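Local atomic coordinates of GDSL-like protein (Collinsella aerofaciens ATCC 25986, PDB entry 7BXD), a protein that probably hydrolyses acyl esters, as a member of the GDSL (SGNH) hydrolase family. Residues 32-37 / 92-97; 52-57 / 102-107. All coordinates share one frame; numbering follows the deposited sequence.

Both contacts rest on neighbouring parallel strands, interaction 1 on 30-35 and interaction 2 on 100-104; the contact centres lie about 11 Å apart. Probable backbone hydrogen bonds join the strands, from Phe-34 N to Val-102 O (2.8 Å) and from Val-102 N to Cys-32 O (2.9 Å). Interaction 1 packs a loop on one face of the sheet; interaction 2 packs a tryptophan on the other, where Cys-33 SG comes within 3.4 Å of Trp-54 CH2. Each strand then runs into a sequence block of the family: Gly-35, Asp-36 and Ser-37 match the GDS block that carries the nucleophile in relatives, and Gly-106 to Asn-108 match the block that supplies an oxyanion-hole asparagine.

Interaction 1 (32-37 / 92-97); sequences CCFGDS and DGIDDA
Ile-94 lays its CD1 methyl over the face of the Phe-34 ring, a CH-pi contact that fastens a loop onto the first strand of the three-layer alpha/beta/alpha fold of SGNH hydrolases. CD1 sits 3.8 Å from the ring centroid and only 13° off the ring normal, while Ile-94 CG2, on the same side but beyond the rim, is 3.8 Å from Phe-34 CE1. The longer branch of the isoleucine is well placed: CG1 lies between the backbone N and the carbonyl carbon (chi1 78°) and the chain beyond it is extended, which carries CD1 to the middle of the ring. Phe-34 and Cys-32, two residues apart on the strand, send their side chains to the same face of the sheet, and Cys-32 SG touches Ile-94 CD1 at 4.0 Å. Small, apolar and buried, the cysteine fits beneath the loop where Phe-70 of strand 66-71 also packs. With an alanine at Phe-34, the Ile-94 methyl would probably lose its aromatic floor, opening a gap between strand and loop that Phe-87 would border too.

This close apolar part gives way to a looser one. Ile-94 O accepts a hydrogen bond from Arg-141, at the end of helix 127-141, and Asp-95 O, bonded by Tyr-101 OH, is already 4.3 Å from Cys-32 SG. Beyond it Asp-96 and Ala-97 are exposed, and aspartate suits a tight turn there: in an Asx turn, Asp-95 OD1 accepts from Ala-97 N at 2.9 Å, met from above the carboxylate, 65° out of its plane.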
# COMPACT_ATOMS: atom_id res chain seq x y z
N CYS A 32 -8.71 8.77 -2.92
CA CYS A 32 -8.67 7.52 -3.68
C CYS A 32 -7.55 6.63 -3.13
O CYS A 32 -6.37 6.99 -3.21
CB CYS A 32 -8.44 7.85 -5.16
SG CYS A 32 -8.36 6.38 -6.19
N CYS A 33 -7.93 5.49 -2.54
CA CYS A 33 -7.00 4.57 -1.89
C CYS A 33 -6.70 3.41 -2.85
O CYS A 33 -7.55 2.53 -3.07
CB CYS A 33 -7.60 4.07 -0.56
SG CYS A 33 -7.94 5.45 0.57
N PHE A 34 -5.49 3.42 -3.41
CA PHE A 34 -5.06 2.48 -4.44
C PHE A 34 -4.12 1.49 -3.75
O PHE A 34 -3.07 1.90 -3.22
CB PHE A 34 -4.35 3.32 -5.51
CG PHE A 34 -4.00 2.60 -6.78
CD1 PHE A 34 -4.77 1.56 -7.30
CD2 PHE A 34 -2.88 3.04 -7.52
CE1 PHE A 34 -4.46 0.98 -8.52
CE2 PHE A 34 -2.57 2.46 -8.76
CZ PHE A 34 -3.35 1.43 -9.27
N GLY A 35 -4.51 0.22 -3.70
CA GLY A 35 -3.75 -0.72 -2.91
C GLY A 35 -3.97 -2.17 -3.31
O GLY A 35 -4.53 -2.49 -4.37
N ASP A 36 -3.49 -3.06 -2.44
CA ASP A 36 -3.53 -4.52 -2.65
C ASP A 36 -4.56 -5.13 -1.68
O ASP A 36 -5.57 -4.48 -1.36
CB ASP A 36 -2.11 -5.09 -2.60
CG ASP A 36 -1.41 -4.88 -1.26
OD1 ASP A 36 -2.10 -4.70 -0.22
OD2 ASP A 36 -0.16 -4.87 -1.25
N SER A 37 -4.33 -6.36 -1.23
CA SER A 37 -5.23 -6.99 -0.26
C SER A 37 -5.41 -6.14 0.99
O SER A 37 -6.47 -6.22 1.65
CB SER A 37 -4.70 -8.35 0.20
OG SER A 37 -4.27 -9.16 -0.87
N ASP A 92 -4.94 3.19 -15.03
CA ASP A 92 -5.76 3.99 -15.92
C ASP A 92 -7.25 3.78 -15.67
O ASP A 92 -8.06 4.64 -16.06
CB ASP A 92 -5.48 3.65 -17.39
CG ASP A 92 -5.97 4.72 -18.37
OD1 ASP A 92 -5.50 5.88 -18.27
OD2 ASP A 92 -6.81 4.41 -19.25
N GLY A 93 -7.62 2.66 -15.03
CA GLY A 93 -9.01 2.34 -14.75
C GLY A 93 -9.54 2.81 -13.41
O GLY A 93 -10.71 2.53 -13.10
N ILE A 94 -8.73 3.49 -12.58
CA ILE A 94 -9.22 4.01 -11.30
C ILE A 94 -9.64 5.46 -11.48
O ILE A 94 -9.32 6.12 -12.47
CB ILE A 94 -8.22 3.83 -10.14
CG1 ILE A 94 -7.10 4.88 -10.17
CG2 ILE A 94 -7.66 2.39 -10.11
CD1 ILE A 94 -6.10 4.76 -9.00
N ASP A 95 -10.40 5.98 -10.52
CA ASP A 95 -10.88 7.36 -10.58
C ASP A 95 -9.72 8.32 -10.77
O ASP A 95 -8.71 8.25 -10.04
CB ASP A 95 -11.59 7.66 -9.25
CG ASP A 95 -12.15 9.06 -9.18
OD1 ASP A 95 -12.37 9.72 -10.23
OD2 ASP A 95 -12.41 9.51 -8.03
N ASP A 96 -9.82 9.21 -11.78
CA ASP A 96 -8.79 10.23 -12.00
C ASP A 96 -9.13 11.59 -11.41
O ASP A 96 -8.32 12.52 -11.52
CB ASP A 96 -8.44 10.36 -13.49
CG ASP A 96 -9.56 10.98 -14.33
OD1 ASP A 96 -10.53 11.55 -13.76
OD2 ASP A 96 -9.44 10.93 -15.57
N ALA A 97 -10.29 11.72 -10.75
CA ALA A 97 -10.81 13.01 -10.35
C ALA A 97 -10.75 13.23 -8.84
O ALA A 97 -11.31 14.21 -8.35
CB ALA A 97 -12.25 13.16 -10.85

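Interaction 2 (52-57 / 102-107); sequences ISWTSH and VVFGGV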
# COMPACT_ATOMS: atom_id res chain seq x y z
N ILE A 52 -14.89 -3.86 5.79
CA ILE A 52 -14.05 -3.95 6.98
C ILE A 52 -12.72 -3.22 6.81
O ILE A 52 -11.97 -3.09 7.80
CB ILE A 52 -13.79 -5.39 7.47
CG1 ILE A 52 -12.84 -6.16 6.53
CG2 ILE A 52 -15.11 -6.14 7.66
CD1 ILE A 52 -12.25 -7.40 7.17
N SER A 53 -12.39 -2.76 5.60
CA SER A 53 -11.09 -2.16 5.37
C SER A 53 -10.94 -0.87 6.17
O SER A 53 -11.92 -0.23 6.58
CB SER A 53 -10.95 -1.82 3.89
OG SER A 53 -9.72 -1.14 3.67
N TRP A 54 -9.68 -0.47 6.38
CA TRP A 54 -9.41 0.85 6.94
C TRP A 54 -10.10 1.94 6.15
O TRP A 54 -10.43 3.00 6.71
CB TRP A 54 -7.90 1.09 7.03
CG TRP A 54 -7.16 0.98 5.74
CD1 TRP A 54 -6.57 -0.15 5.22
CD2 TRP A 54 -6.88 2.04 4.79
NE1 TRP A 54 -5.94 0.14 4.03
CE2 TRP A 54 -6.11 1.47 3.74
CE3 TRP A 54 -7.18 3.41 4.74
CZ2 TRP A 54 -5.64 2.23 2.68
CZ3 TRP A 54 -6.70 4.17 3.68
CH2 TRP A 54 -5.95 3.57 2.66
N THR A 55 -10.31 1.74 4.83
CA THR A 55 -10.95 2.79 4.03
C THR A 55 -12.35 3.11 4.53
O THR A 55 -12.83 4.24 4.35
CB THR A 55 -11.04 2.37 2.55
OG1 THR A 55 -11.80 1.15 2.40
CG2 THR A 55 -9.65 2.14 1.96
N SER A 56 -13.02 2.14 5.14
CA SER A 56 -14.40 2.35 5.60
C SER A 56 -14.48 3.20 6.85
O SER A 56 -15.56 3.72 7.18
CB SER A 56 -15.09 1.00 5.86
OG SER A 56 -14.57 0.37 7.02
N HIS A 57 -13.36 3.34 7.58
CA HIS A 57 -13.31 4.15 8.79
C HIS A 57 -12.72 5.53 8.55
O HIS A 57 -12.92 6.44 9.36
CB HIS A 57 -12.42 3.44 9.84
CG HIS A 57 -12.90 2.10 10.25
ND1 HIS A 57 -13.83 1.93 11.25
CD2 HIS A 57 -12.57 0.86 9.82
CE1 HIS A 57 -14.07 0.64 11.40
NE2 HIS A 57 -13.31 -0.04 10.55
N VAL A 102 -3.81 7.96 -2.31
CA VAL A 102 -3.03 7.25 -1.29
C VAL A 102 -2.65 5.91 -1.91
O VAL A 102 -3.53 5.09 -2.19
CB VAL A 102 -3.84 7.05 0.00
CG1 VAL A 102 -3.03 6.25 1.01
CG2 VAL A 102 -4.24 8.41 0.60
N VAL A 103 -1.34 5.70 -2.15
CA VAL A 103 -0.86 4.48 -2.82
C VAL A 103 -0.16 3.64 -1.77
O VAL A 103 0.83 4.09 -1.17
CB VAL A 103 0.08 4.80 -3.99
CG1 VAL A 103 0.52 3.51 -4.66
CG2 VAL A 103 -0.60 5.76 -4.99
N PHE A 104 -0.64 2.41 -1.55
CA PHE A 104 -0.20 1.55 -0.46
C PHE A 104 0.02 0.15 -1.04
O PHE A 104 -0.95 -0.56 -1.31
CB PHE A 104 -1.32 1.57 0.58
CG PHE A 104 -1.10 0.74 1.83
CD1 PHE A 104 0.17 0.50 2.38
CD2 PHE A 104 -2.22 0.25 2.51
CE1 PHE A 104 0.31 -0.21 3.56
CE2 PHE A 104 -2.08 -0.47 3.70
CZ PHE A 104 -0.81 -0.71 4.22
N GLY A 105 1.26 -0.21 -1.31
CA GLY A 105 1.55 -1.50 -1.92
C GLY A 105 3.01 -1.85 -1.77
O GLY A 105 3.80 -1.08 -1.21
N GLY A 106 3.36 -3.03 -2.30
CA GLY A 106 4.74 -3.48 -2.37
C GLY A 106 5.01 -4.78 -1.65
O GLY A 106 6.02 -5.43 -1.94
N VAL A 107 4.13 -5.23 -0.74
CA VAL A 107 4.44 -6.48 -0.07
C VAL A 107 4.41 -7.63 -1.07
O VAL A 107 5.16 -8.61 -0.91
CB VAL A 107 3.55 -6.74 1.18
CG1 VAL A 107 2.11 -7.13 0.77
CG2 VAL A 107 4.16 -7.80 2.08
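Ser-53 O is gripped twice from Ser-56, by its OG at 2.8 Å, lying in the carbonyl plane, and by its backbone N at 3.0 Å. Ser-53 OG accepts a nearly straight capping bond (171°) from Thr-55 N and also bonds Thr-39 O. A short serine suits this place because its hydroxyl can reach forward to the backbone N two residues on. The turn so fixed, which leads into helix 55-61, presents Trp-54 to strand 100-104, with Tyr-226 and Ile-233 of helix 223-240 also against the indole. The five-membered ring of Trp-54 and the Phe-104 ring meet obliquely, planes at 67° and centroids 5.9 Å apart, the side chains sliding past each other in opposite directions. Trp-54 NE1 lies at the edge of the phenyl ring, 3.9 Å from Phe-104 CE2, and Trp-54 CZ2 is 4.0 Å from Phe-104 CD2; farther along, Trp-54 CH2 approaches Val-102 CG1. Thr-55 CG2 lies over one face of the indole, toward its rim. Since the indole N-H is spent on Thr-38 O, the nitrogen is satisfied inside the core, and the tryptophan can serve as a large apolar filler whose rotation that bond probably restrains.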